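Local structure of luciferase-like enzymeAMP-CoA-ligase (Zophobas atratus, 4W8O) at residues A[203-208]-A[230-235]; A[18-23]-A[179-184]; A[325-330]-A[377-382]; A[208-213]-A[238-243]; A[85-90]-A[97-102]. The protein probably activates carboxylic acids as acyl-adenylates for transfer to coenzyme A, as a luciferase-like member of the ANL superfamily. All blocks are in the same frame, centred on the assembly; numbering follows the deposited sequence.

How the interactions relate
From the N terminus, interaction 2 opens at 18-23 and closes a loop of some 155 residues by bringing the start of helix 20-30 onto strand 179-184. Within that loop, interaction 5 makes a short turn, folding helix 85-92 back on strand 96-99, the neighbour of 179-184 in the same sheet. Interactions 1 and 4 follow and cross along the chain: both pair helix 199-211 with helix 228-239, first midway and then at their C-terminal ends. F23 of interaction 2 reaches L239 of interaction 4. Interaction 3 comes last, tying strand 328-332 to the antiparallel sheet through 367-380, and I327 and G328 there touch I205 of interaction 1.

Interaction 1. Residues A[203-208]-A[230-235]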
# COMPACT_ATOMS: atom_id res chain seq x y z
N LEU A 203 8.45 5.73 -3.79
CA LEU A 203 7.90 7.05 -4.05
C LEU A 203 7.25 7.15 -5.43
O LEU A 203 6.31 7.93 -5.61
CB LEU A 203 8.98 8.13 -3.86
CG LEU A 203 9.26 8.43 -2.38
CD1 LEU A 203 10.44 9.37 -2.24
CD2 LEU A 203 8.03 9.01 -1.70
N GLN A 204 7.71 6.36 -6.40
CA GLN A 204 7.04 6.31 -7.70
C GLN A 204 5.75 5.50 -7.67
O GLN A 204 4.82 5.81 -8.41
CB GLN A 204 7.97 5.83 -8.81
CG GLN A 204 8.99 6.88 -9.23
CD GLN A 204 8.37 8.26 -9.47
OE1 GLN A 204 7.59 8.44 -10.41
NE2 GLN A 204 8.70 9.22 -8.61
N ILE A 205 5.67 4.48 -6.82
CA ILE A 205 4.39 3.81 -6.61
C ILE A 205 3.37 4.86 -6.14
O ILE A 205 2.24 4.92 -6.63
CB ILE A 205 4.46 2.68 -5.57
CG1 ILE A 205 5.28 1.51 -6.13
CG2 ILE A 205 3.05 2.22 -5.18
CD1 ILE A 205 5.62 0.43 -5.13
N VAL A 206 3.80 5.69 -5.19
CA VAL A 206 2.96 6.71 -4.60
C VAL A 206 2.63 7.81 -5.62
O VAL A 206 1.47 8.20 -5.76
CB VAL A 206 3.63 7.35 -3.36
CG1 VAL A 206 2.85 8.56 -2.88
CG2 VAL A 206 3.77 6.32 -2.24
N GLU A 207 3.65 8.30 -6.32
CA GLU A 207 3.45 9.40 -7.26
C GLU A 207 2.64 8.97 -8.48
O GLU A 207 1.78 9.72 -8.95
CB GLU A 207 4.79 10.02 -7.67
CG GLU A 207 4.69 11.51 -7.87
CD GLU A 207 6.01 12.19 -8.16
OE1 GLU A 207 7.09 11.59 -7.96
OE2 GLU A 207 5.95 13.36 -8.58
N THR A 208 2.89 7.75 -8.98
CA THR A 208 2.13 7.21 -10.10
C THR A 208 0.65 7.08 -9.74
O THR A 208 -0.22 7.41 -10.54
CB THR A 208 2.69 5.84 -10.55
OG1 THR A 208 4.01 6.02 -11.07
CG2 THR A 208 1.80 5.18 -11.61
N GLY A 230 -2.35 -0.72 1.92
CA GLY A 230 -2.23 0.04 3.17
C GLY A 230 -1.10 1.07 3.10
O GLY A 230 -1.32 2.25 3.36
N MET A 231 0.09 0.61 2.75
CA MET A 231 1.28 1.47 2.68
C MET A 231 1.17 2.50 1.57
O MET A 231 1.55 3.66 1.76
CB MET A 231 2.55 0.63 2.46
CG MET A 231 3.02 -0.11 3.70
SD MET A 231 3.57 1.02 5.00
CE MET A 231 5.02 1.76 4.25
N ALA A 232 0.66 2.09 0.41
CA ALA A 232 0.50 3.01 -0.72
C ALA A 232 -0.55 4.10 -0.42
O ALA A 232 -0.36 5.27 -0.82
CB ALA A 232 0.17 2.25 -2.00
N ILE A 233 -1.63 3.75 0.29
CA ILE A 233 -2.64 4.75 0.65
C ILE A 233 -2.04 5.77 1.63
O ILE A 233 -2.20 6.97 1.46
CB ILE A 233 -3.94 4.12 1.20
CG1 ILE A 233 -4.72 3.44 0.06
CG2 ILE A 233 -4.84 5.16 1.84
CD1 ILE A 233 -5.78 2.47 0.54
N LEU A 234 -1.30 5.30 2.63
CA LEU A 234 -0.64 6.22 3.55
C LEU A 234 0.25 7.21 2.79
O LEU A 234 0.12 8.42 2.95
CB LEU A 234 0.16 5.44 4.60
CG LEU A 234 0.93 6.28 5.65
CD1 LEU A 234 1.06 5.54 6.98
CD2 LEU A 234 2.31 6.71 5.16
N GLY A 235 1.15 6.69 1.95
CA GLY A 235 2.02 7.54 1.14
C GLY A 235 1.26 8.55 0.29
O GLY A 235 1.62 9.73 0.25
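Helices 199-211 and 228-239 of the AMP-binding region pack through V206 and G235, the point where their backbones come nearest, with CA atoms 5.9 Å apart. The closest touch is V206 CG1 against the carbonyl carbon of G235, at 3.5 Å. This methyl stands anti to the backbone N of its own residue (chi1 171°), which carries it across to the peptide group of G235, while CG2, the other branch, lies over G235 CA at 4.0 Å. Glycine is what lets the valine in: a CB on G235 would point at the other helix and run into V206 CG2. The axes approach to 9.1 Å and cross at -68°, a steep helix-on-helix crossing. Beside this, I205, the residue before V206, sets CG2 against CB of A232, about a turn before G235, at 4.3 Å. A232 also lines the pocket that holds a bound polyethylene glycol fragment, probably from the crystallisation liquor, so this flank of the helix pair borders that pocket. On helix 199-211, Q204 O is gripped from both faces of its plane, by T208 N and by T208 OG1, the latter at 2.8 Å. Q204 NE2 donates to E207 OE1 on the anti side, tilted out of the carboxylate plane. E207 OE1 also accepts from F15 N, and OE2 from N14 N.

Interaction 2. Residues A[18-23]-A[179-184]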
# COMPACT_ATOMS: atom_id res chain seq x y z
N ILE A 18 14.58 12.19 -3.26
CA ILE A 18 14.61 12.22 -1.80
C ILE A 18 14.30 10.86 -1.20
O ILE A 18 13.84 9.95 -1.88
CB ILE A 18 13.61 13.24 -1.25
CG1 ILE A 18 12.21 12.96 -1.76
CG2 ILE A 18 14.05 14.66 -1.62
CD1 ILE A 18 11.16 13.72 -1.00
N SER A 19 14.58 10.73 0.09
CA SER A 19 14.27 9.51 0.81
C SER A 19 12.78 9.52 1.16
O SER A 19 12.14 10.56 1.15
CB SER A 19 15.11 9.40 2.07
OG SER A 19 14.74 10.39 3.02
N PHE A 20 12.25 8.35 1.47
CA PHE A 20 10.87 8.18 1.90
C PHE A 20 10.64 8.94 3.21
O PHE A 20 9.60 9.54 3.39
CB PHE A 20 10.54 6.68 2.05
CG PHE A 20 9.13 6.39 2.49
CD1 PHE A 20 8.05 6.98 1.86
CD2 PHE A 20 8.89 5.48 3.51
CE1 PHE A 20 6.75 6.70 2.26
CE2 PHE A 20 7.60 5.19 3.92
CZ PHE A 20 6.52 5.80 3.29
N GLY A 21 11.63 8.93 4.10
CA GLY A 21 11.57 9.70 5.35
C GLY A 21 11.49 11.21 5.14
O GLY A 21 10.67 11.88 5.77
N GLU A 22 12.34 11.74 4.27
CA GLU A 22 12.31 13.16 3.91
C GLU A 22 10.96 13.54 3.29
O GLU A 22 10.41 14.61 3.57
CB GLU A 22 13.45 13.50 2.93
CG GLU A 22 14.83 13.46 3.57
CD GLU A 22 15.97 13.56 2.56
OE1 GLU A 22 15.89 12.93 1.48
OE2 GLU A 22 16.97 14.26 2.85
N PHE A 23 10.44 12.66 2.45
CA PHE A 23 9.10 12.84 1.88
C PHE A 23 8.07 13.03 2.99
O PHE A 23 7.39 14.05 3.04
CB PHE A 23 8.73 11.64 1.01
CG PHE A 23 7.30 11.64 0.57
CD1 PHE A 23 6.87 12.46 -0.47
CD2 PHE A 23 6.37 10.79 1.18
CE1 PHE A 23 5.55 12.45 -0.88
CE2 PHE A 23 5.05 10.78 0.76
CZ PHE A 23 4.64 11.61 -0.26
N THR A 179 17.15 0.35 -0.11
CA THR A 179 15.83 -0.12 0.25
C THR A 179 15.20 0.77 1.33
O THR A 179 15.84 1.10 2.33
CB THR A 179 15.90 -1.58 0.72
OG1 THR A 179 16.49 -2.36 -0.32
CG2 THR A 179 14.52 -2.13 1.08
N ALA A 180 13.95 1.18 1.09
CA ALA A 180 13.17 1.96 2.04
C ALA A 180 12.05 1.14 2.67
O ALA A 180 11.82 1.22 3.87
CB ALA A 180 12.58 3.18 1.34
N VAL A 181 11.35 0.35 1.85
CA VAL A 181 10.18 -0.42 2.26
C VAL A 181 10.27 -1.83 1.66
O VAL A 181 10.72 -1.99 0.51
CB VAL A 181 8.86 0.22 1.75
CG1 VAL A 181 7.65 -0.53 2.27
CG2 VAL A 181 8.76 1.68 2.14
N MET A 182 9.83 -2.84 2.43
CA MET A 182 9.77 -4.22 1.94
C MET A 182 8.36 -4.80 2.01
O MET A 182 7.56 -4.41 2.86
CB MET A 182 10.76 -5.12 2.69
CG MET A 182 12.22 -4.80 2.42
SD MET A 182 13.42 -5.93 3.16
CE MET A 182 13.21 -5.54 4.89
N PHE A 183 8.06 -5.71 1.08
CA PHE A 183 6.83 -6.51 1.09
C PHE A 183 7.24 -7.96 0.82
O PHE A 183 8.43 -8.27 0.67
CB PHE A 183 5.83 -6.02 0.03
CG PHE A 183 5.36 -4.61 0.26
CD1 PHE A 183 4.32 -4.35 1.13
CD2 PHE A 183 5.97 -3.54 -0.38
CE1 PHE A 183 3.88 -3.05 1.36
CE2 PHE A 183 5.56 -2.24 -0.15
CZ PHE A 183 4.50 -1.99 0.72
N PHE A 184 6.27 -8.87 0.79
CA PHE A 184 6.57 -10.28 0.63
C PHE A 184 5.89 -10.86 -0.60
O PHE A 184 4.71 -10.64 -0.83
CB PHE A 184 6.15 -11.02 1.88
CG PHE A 184 6.91 -10.59 3.10
CD1 PHE A 184 8.23 -10.96 3.27
CD2 PHE A 184 6.31 -9.78 4.05
CE1 PHE A 184 8.94 -10.56 4.39
CE2 PHE A 184 7.01 -9.36 5.17
CZ PHE A 184 8.33 -9.76 5.35
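Apolar packing carries the contact between F20 and strand 179-184, in two touches. F20 CB meets A180 CB at 4.1 Å, methylene against methyl. Further out, ring atoms CD2 and CE2 of F20 both lie near V181 CG2, CD2 at 4.0 Å; the methyl comes in slantwise to the ring, and the two side chains run obliquely past one another. The ring arrives there because F20 CG is anti to the backbone N (chi1 -180°), which swings it off the first turn of the helix and onto the strand. F202 meets the same ring edge-to-face, and M231 packs on V181, so helices 199-211 and 228-239 share in burying this spot.

Hydrogen bonding holds the end of the helix that presents the ring. S19 is the N-cap: E22 N donates to S19 OG at 3.0 Å, and in return S19 N donates to E22 OE1 at 2.9 Å. The second bond is practically straight, at 179°, and uses the anti lone pair of the carboxylate oxygen. E22 OE2 makes a salt bridge to K173, so the glutamate has both oxygens engaged. F20 N, one of the first amides of the helix, is taken up by H199 ND1.

On the strand side A180 and V181 both lie opposite H197, as a classic beta bulge, which explains how two successive residues can each turn a side chain to F20. A capping box opening helix 20-30 thus sits against a bulged strand of the mixed sheet that also holds strand 96-99.

Interaction 3. Residues A[325-330]-A[377-382]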
# COMPACT_ATOMS: atom_id res chain seq x y z
N SER A 325 2.43 -5.97 -5.43
CA SER A 325 3.41 -5.45 -4.48
C SER A 325 4.69 -5.06 -5.16
O SER A 325 5.37 -4.13 -4.73
CB SER A 325 3.70 -6.48 -3.40
OG SER A 325 2.49 -6.84 -2.77
N GLU A 326 5.01 -5.77 -6.24
CA GLU A 326 6.27 -5.59 -6.95
C GLU A 326 6.40 -4.27 -7.70
O GLU A 326 7.51 -3.91 -8.12
CB GLU A 326 6.48 -6.74 -7.96
CG GLU A 326 6.83 -8.08 -7.34
CD GLU A 326 5.63 -8.86 -6.85
OE1 GLU A 326 4.48 -8.36 -6.87
OE2 GLU A 326 5.85 -10.01 -6.43
N ILE A 327 5.29 -3.56 -7.90
CA ILE A 327 5.28 -2.37 -8.78
C ILE A 327 4.14 -1.37 -8.54
O ILE A 327 4.14 -0.29 -9.13
CB ILE A 327 5.24 -2.81 -10.26
CG1 ILE A 327 5.66 -1.67 -11.20
CG2 ILE A 327 3.86 -3.36 -10.62
CD1 ILE A 327 6.06 -2.14 -12.58
N GLY A 328 3.20 -1.69 -7.65
CA GLY A 328 2.07 -0.81 -7.39
C GLY A 328 1.01 -0.94 -8.47
O GLY A 328 0.81 -2.02 -9.05
N LEU A 329 0.32 0.16 -8.75
CA LEU A 329 -0.83 0.18 -9.64
C LEU A 329 -0.40 0.11 -11.11
O LEU A 329 0.44 0.88 -11.56
CB LEU A 329 -1.64 1.45 -9.38
CG LEU A 329 -3.07 1.54 -9.89
CD1 LEU A 329 -3.89 0.31 -9.56
CD2 LEU A 329 -3.72 2.78 -9.29
N LEU A 330 -0.98 -0.84 -11.85
CA LEU A 330 -0.59 -1.14 -13.23
C LEU A 330 -1.62 -0.71 -14.25
O LEU A 330 -1.28 -0.24 -15.34
CB LEU A 330 -0.32 -2.64 -13.38
CG LEU A 330 0.97 -3.13 -12.75
CD1 LEU A 330 1.10 -4.63 -12.94
CD2 LEU A 330 2.17 -2.38 -13.33
N LEU A 377 1.19 -11.12 -19.18
CA LEU A 377 1.36 -9.68 -18.93
C LEU A 377 2.74 -9.38 -18.37
O LEU A 377 3.16 -9.95 -17.35
CB LEU A 377 0.30 -9.13 -17.97
CG LEU A 377 -0.95 -8.61 -18.67
CD1 LEU A 377 -1.77 -9.79 -19.17
CD2 LEU A 377 -1.77 -7.73 -17.73
N ARG A 378 3.44 -8.47 -19.03
CA ARG A 378 4.73 -7.99 -18.56
C ARG A 378 4.74 -6.48 -18.54
O ARG A 378 4.19 -5.83 -19.43
CB ARG A 378 5.84 -8.55 -19.44
CG ARG A 378 5.74 -10.05 -19.60
CD ARG A 378 7.06 -10.66 -19.97
NE ARG A 378 6.94 -12.09 -20.21
CZ ARG A 378 7.79 -12.80 -20.95
NH1 ARG A 378 8.82 -12.22 -21.53
NH2 ARG A 378 7.59 -14.10 -21.12
N VAL A 379 5.39 -5.92 -17.52
CA VAL A 379 5.29 -4.50 -17.22
C VAL A 379 6.64 -3.90 -16.84
O VAL A 379 7.54 -4.63 -16.41
CB VAL A 379 4.27 -4.26 -16.08
CG1 VAL A 379 2.89 -4.74 -16.50
CG2 VAL A 379 4.70 -4.97 -14.80
N LYS A 380 6.78 -2.59 -17.03
CA LYS A 380 8.04 -1.90 -16.75
C LYS A 380 7.81 -0.43 -16.41
O LYS A 380 7.09 0.26 -17.11
CB LYS A 380 8.98 -1.99 -17.96
CG LYS A 380 10.39 -1.47 -17.69
CD LYS A 380 11.30 -1.73 -18.87
CE LYS A 380 12.70 -1.19 -18.65
NZ LYS A 380 13.60 -1.52 -19.80
N SER A 381 8.43 0.01 -15.32
CA SER A 381 8.34 1.39 -14.86
C SER A 381 9.37 1.65 -13.77
O SER A 381 9.99 0.72 -13.25
CB SER A 381 6.95 1.70 -14.30
OG SER A 381 6.81 1.26 -12.96
N ASP A 382 9.48 2.91 -13.38
CA ASP A 382 10.39 3.32 -12.32
C ASP A 382 9.86 2.96 -10.93
O ASP A 382 10.56 3.18 -9.95
CB ASP A 382 10.64 4.83 -12.37
CG ASP A 382 11.48 5.25 -13.56
OD1 ASP A 382 12.04 4.38 -14.28
OD2 ASP A 382 11.60 6.48 -13.75
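I327 CA is 7.8 Å from S381 CA and L330 CA 7.9 Å from V379 CA, a spacing for side chains to fill, since the backbones are too distant to pair as strands. V379 is the residue both I327 and L330 touch. Its CG2 touches I327 CD1 at 3.8 Å and L330 CD2 at 3.9 Å, so one methyl is shared by two side chains that come at it differently: L330 meets the valine tip to tip, while I327 slants across it. With V379 CG1 anti to the carbonyl carbon (chi1 -62°), CG2 falls in the crowded position between backbone N and carbonyl carbon, where it reaches both. The other branch, V379 CG1, is left to L330, with L330 CD1 at 4.0 Å.

I327 extends with CG1 anti to its backbone N (chi1 -162°), and its CD1 end comes up to the serine hydroxyl: S381 OG is 3.5 Å from I327 CD1. That is a van der Waals touch; the hydroxyl bonds to A383 N. L358 and L403, from strands beside 367-380, add to the apolar cover on V379.

I327 and G328 both oppose M324, a classic beta bulge at the turn between strands 317-324 and 328-332, and G328 takes a positive phi. S325 and E326, just ahead of the bulge, line the pocket, where E326 OE1 bonds to the glycol fragment. Their sequence context, YGMSE, resembles the conserved motif of adenylate-forming enzymes that contacts the adenylate. The contact therefore lays the antiparallel sheet through 367-380 against the strand that follows this pocket loop.

Interaction 4. Residues A[208-213]-A[238-243]; sequences TSFYCG and FLDGST
F210 and L239 each carry CG anti to the backbone N (chi1 174° and -177°), so the two side chains reach out from their helices and meet at about a right angle. The meeting lies near the C-terminal ends of helices 199-211 and 228-239, the second of which closes in a Schellman motif: G241, with positive phi, is its C-prime residue, with G241 N bonded to F238 O at 3.2 Å and S242 N turned back to T237 O.

L239 comes in over one face of the phenyl ring. Its CD2 is 3.9 Å from the ring centroid, a CH-pi contact, but offset toward the rim, so that F210 CD1 is the nearest ring atom at 3.6 Å. The other branch faces helix 199-211 too, L239 CD1 lying against V206 CG1. An alanine in place of F210 would leave L239 CD2 without its ring face and would probably open a gap between the helix ends on that side of L239.

At the ring edge, near its plane, D240 brings its carboxylate, the two planes standing almost perpendicular (87°). The carboxylate is otherwise engaged, since D240 OD2 forms a salt bridge with R236, whose side chain also packs on F210. At another edge of the phenyl, F210 CD2 lies over the centre of the Y211 ring, which in turn stacks on F11. The closest approach of the carboxylate to the phenyl is D240 OD2 to F210 CE1, at 4.0 Å.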
# COMPACT_ATOMS: atom_id res chain seq x y z
N THR A 208 2.89 7.75 -8.98
CA THR A 208 2.13 7.21 -10.10
C THR A 208 0.65 7.08 -9.74
O THR A 208 -0.22 7.41 -10.54
CB THR A 208 2.69 5.84 -10.55
OG1 THR A 208 4.01 6.02 -11.07
CG2 THR A 208 1.80 5.18 -11.61
N SER A 209 0.36 6.63 -8.52
CA SER A 209 -1.02 6.52 -8.05
C SER A 209 -1.72 7.90 -7.99
O SER A 209 -2.92 8.01 -8.28
CB SER A 209 -1.11 5.76 -6.71
OG SER A 209 -0.72 6.54 -5.59
N PHE A 210 -0.98 8.95 -7.64
CA PHE A 210 -1.51 10.31 -7.66
C PHE A 210 -1.91 10.75 -9.07
O PHE A 210 -2.99 11.31 -9.26
CB PHE A 210 -0.50 11.29 -7.06
CG PHE A 210 -0.91 12.73 -7.18
CD1 PHE A 210 -1.84 13.27 -6.31
CD2 PHE A 210 -0.37 13.55 -8.16
CE1 PHE A 210 -2.24 14.59 -6.41
CE2 PHE A 210 -0.75 14.88 -8.28
CZ PHE A 210 -1.69 15.40 -7.39
N TYR A 211 -1.06 10.49 -10.06
CA TYR A 211 -1.36 10.86 -11.45
C TYR A 211 -2.40 9.95 -12.13
O TYR A 211 -2.83 10.24 -13.24
CB TYR A 211 -0.08 10.98 -12.29
CG TYR A 211 0.67 12.23 -11.92
CD1 TYR A 211 0.18 13.48 -12.27
CD2 TYR A 211 1.84 12.16 -11.17
CE1 TYR A 211 0.86 14.64 -11.91
CE2 TYR A 211 2.52 13.31 -10.80
CZ TYR A 211 2.02 14.54 -11.17
OH TYR A 211 2.69 15.68 -10.81
N CYS A 212 -2.81 8.88 -11.46
CA CYS A 212 -3.96 8.09 -11.93
C CYS A 212 -5.23 8.92 -11.84
O CYS A 212 -6.21 8.64 -12.53
CB CYS A 212 -4.11 6.79 -11.15
SG CYS A 212 -2.88 5.54 -11.59
N GLY A 213 -5.21 9.93 -10.97
CA GLY A 213 -6.21 10.99 -10.98
C GLY A 213 -7.40 10.83 -10.06
O GLY A 213 -8.24 11.71 -9.99
N PHE A 238 -0.45 11.41 2.43
CA PHE A 238 0.59 12.36 2.83
C PHE A 238 0.92 13.31 1.68
O PHE A 238 1.07 14.51 1.89
CB PHE A 238 1.86 11.64 3.27
CG PHE A 238 1.93 11.35 4.74
CD1 PHE A 238 1.11 10.39 5.32
CD2 PHE A 238 2.83 12.03 5.55
CE1 PHE A 238 1.18 10.12 6.67
CE2 PHE A 238 2.91 11.76 6.91
CZ PHE A 238 2.08 10.81 7.47
N LEU A 239 0.99 12.77 0.46
CA LEU A 239 1.49 13.49 -0.70
C LEU A 239 0.82 14.84 -0.93
O LEU A 239 1.50 15.80 -1.28
CB LEU A 239 1.37 12.62 -1.96
CG LEU A 239 1.94 13.21 -3.27
CD1 LEU A 239 2.54 12.11 -4.13
CD2 LEU A 239 0.89 13.98 -4.05
N ASP A 240 -0.50 14.91 -0.73
CA ASP A 240 -1.26 16.16 -0.93
C ASP A 240 -2.08 16.57 0.30
O ASP A 240 -3.07 17.31 0.18
CB ASP A 240 -2.16 16.05 -2.17
CG ASP A 240 -3.32 15.09 -1.97
OD1 ASP A 240 -3.43 14.44 -0.91
OD2 ASP A 240 -4.14 14.99 -2.89
N GLY A 241 -1.66 16.09 1.47
CA GLY A 241 -2.27 16.49 2.73
C GLY A 241 -3.70 16.04 2.90
O GLY A 241 -4.48 16.71 3.58
N SER A 242 -4.06 14.92 2.28
CA SER A 242 -5.37 14.34 2.45
C SER A 242 -5.46 13.59 3.78
O SER A 242 -4.48 13.49 4.51
CB SER A 242 -5.66 13.38 1.31
OG SER A 242 -5.61 14.05 0.06
N THR A 243 -6.65 13.08 4.07
CA THR A 243 -6.91 12.39 5.33
C THR A 243 -7.10 10.90 5.08
O THR A 243 -7.86 10.51 4.19
CB THR A 243 -8.18 12.96 6.00
OG1 THR A 243 -7.97 14.35 6.28
CG2 THR A 243 -8.49 12.23 7.30

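Interaction 5. Residues A[85-90]-A[97-102]; sequences IPLIAS and VVNLDP
The amide of N99 is the flat group that takes part in the contact, and L87 CD1 meets it at its end, close to its plane, 3.7 Å from both N99 OD1 and N99 ND2. The sulfur of M231 comes up to the same nitrogen, and F75 and M225 also pack on this asparagine. The L87 and N99 side chains cross at about a right angle, L87 CG being anti to the backbone N (chi1 -175°).

Nearer the backbone, L87 CG rests on V97 CG2 at 3.9 Å. The other valine methyl, V97 CG1, fits against the helix itself, 3.7 Å from L87 O and 3.7 Å from S90 CB. S90 keeps its hydroxyl turned back into the helix, where OG donates to P86 O, which also accepts S90 N. Strand 72-76, helix 85-92 and strand 96-99 form a beta-alpha-beta crossover, and this contact seats the helix on its second strand, the segments nearly antiparallel at 154°.

A glycine in place of L87 would probably open a gap over V97 and leave the N99 amide freer to turn. Across this buried seam the grip is purely van der Waals, so shape rather than polarity sets the fit.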
# COMPACT_ATOMS: atom_id res chain seq x y z
N ILE A 85 3.25 5.51 13.45
CA ILE A 85 4.17 6.53 14.01
C ILE A 85 5.63 6.06 14.03
O ILE A 85 6.51 6.79 13.56
CB ILE A 85 3.74 6.99 15.43
CG1 ILE A 85 2.32 7.58 15.41
CG2 ILE A 85 4.73 8.00 15.99
CD1 ILE A 85 2.11 8.69 14.40
N PRO A 86 5.90 4.85 14.56
CA PRO A 86 7.28 4.36 14.57
C PRO A 86 7.80 3.92 13.19
O PRO A 86 9.02 3.85 12.99
CB PRO A 86 7.25 3.19 15.56
CG PRO A 86 5.82 2.77 15.65
CD PRO A 86 4.96 3.92 15.22
N LEU A 87 6.90 3.63 12.26
CA LEU A 87 7.27 3.38 10.86
C LEU A 87 7.79 4.67 10.21
O LEU A 87 8.85 4.67 9.57
CB LEU A 87 6.06 2.83 10.09
CG LEU A 87 6.34 2.41 8.65
CD1 LEU A 87 5.56 1.15 8.30
CD2 LEU A 87 6.03 3.51 7.66
N ILE A 88 7.03 5.75 10.39
CA ILE A 88 7.41 7.08 9.91
C ILE A 88 8.74 7.49 10.53
O ILE A 88 9.63 7.98 9.84
CB ILE A 88 6.33 8.13 10.27
CG1 ILE A 88 5.06 7.89 9.44
CG2 ILE A 88 6.83 9.55 10.05
CD1 ILE A 88 3.81 8.46 10.08
N ALA A 89 8.85 7.28 11.84
CA ALA A 89 10.06 7.61 12.60
C ALA A 89 11.27 6.84 12.06
O ALA A 89 12.34 7.43 11.83
CB ALA A 89 9.83 7.29 14.08
N SER A 90 11.10 5.54 11.86
CA SER A 90 12.16 4.69 11.32
C SER A 90 12.58 5.15 9.92
O SER A 90 13.77 5.16 9.59
CB SER A 90 11.69 3.23 11.27
OG SER A 90 11.52 2.71 12.57
N VAL A 97 11.70 -0.44 6.50
CA VAL A 97 10.46 -0.77 7.24
C VAL A 97 9.68 -1.86 6.54
O VAL A 97 9.60 -1.90 5.31
CB VAL A 97 9.54 0.44 7.48
CG1 VAL A 97 10.27 1.50 8.30
CG2 VAL A 97 9.01 1.04 6.18
N VAL A 98 9.09 -2.75 7.34
CA VAL A 98 8.35 -3.89 6.83
C VAL A 98 7.24 -4.29 7.81
O VAL A 98 7.43 -4.28 9.02
CB VAL A 98 9.28 -5.10 6.53
CG1 VAL A 98 10.00 -5.58 7.78
CG2 VAL A 98 8.50 -6.24 5.89
N ASN A 99 6.09 -4.65 7.28
CA ASN A 99 4.94 -5.03 8.10
C ASN A 99 4.60 -6.51 7.98
O ASN A 99 4.68 -7.10 6.90
CB ASN A 99 3.74 -4.17 7.72
CG ASN A 99 4.02 -2.69 7.87
OD1 ASN A 99 3.92 -2.15 8.96
ND2 ASN A 99 4.43 -2.04 6.77
N LEU A 100 4.23 -7.11 9.11
CA LEU A 100 3.73 -8.48 9.15
C LEU A 100 2.23 -8.49 9.38
O LEU A 100 1.69 -7.57 9.99
CB LEU A 100 4.40 -9.26 10.27
CG LEU A 100 5.92 -9.23 10.30
CD1 LEU A 100 6.40 -10.03 11.50
CD2 LEU A 100 6.54 -9.77 9.02
N ASP A 101 1.55 -9.52 8.89
CA ASP A 101 0.11 -9.66 9.05
C ASP A 101 -0.16 -10.38 10.37
O ASP A 101 0.29 -11.51 10.55
CB ASP A 101 -0.48 -10.47 7.89
CG ASP A 101 -2.00 -10.36 7.78
OD1 ASP A 101 -2.69 -10.05 8.78
OD2 ASP A 101 -2.52 -10.62 6.67
N PRO A 102 -0.89 -9.74 11.29
CA PRO A 102 -1.26 -10.35 12.57
C PRO A 102 -2.09 -11.63 12.43
O PRO A 102 -2.13 -12.41 13.37
CB PRO A 102 -2.08 -9.27 13.27
CG PRO A 102 -1.73 -8.00 12.60
CD PRO A 102 -1.41 -8.36 11.18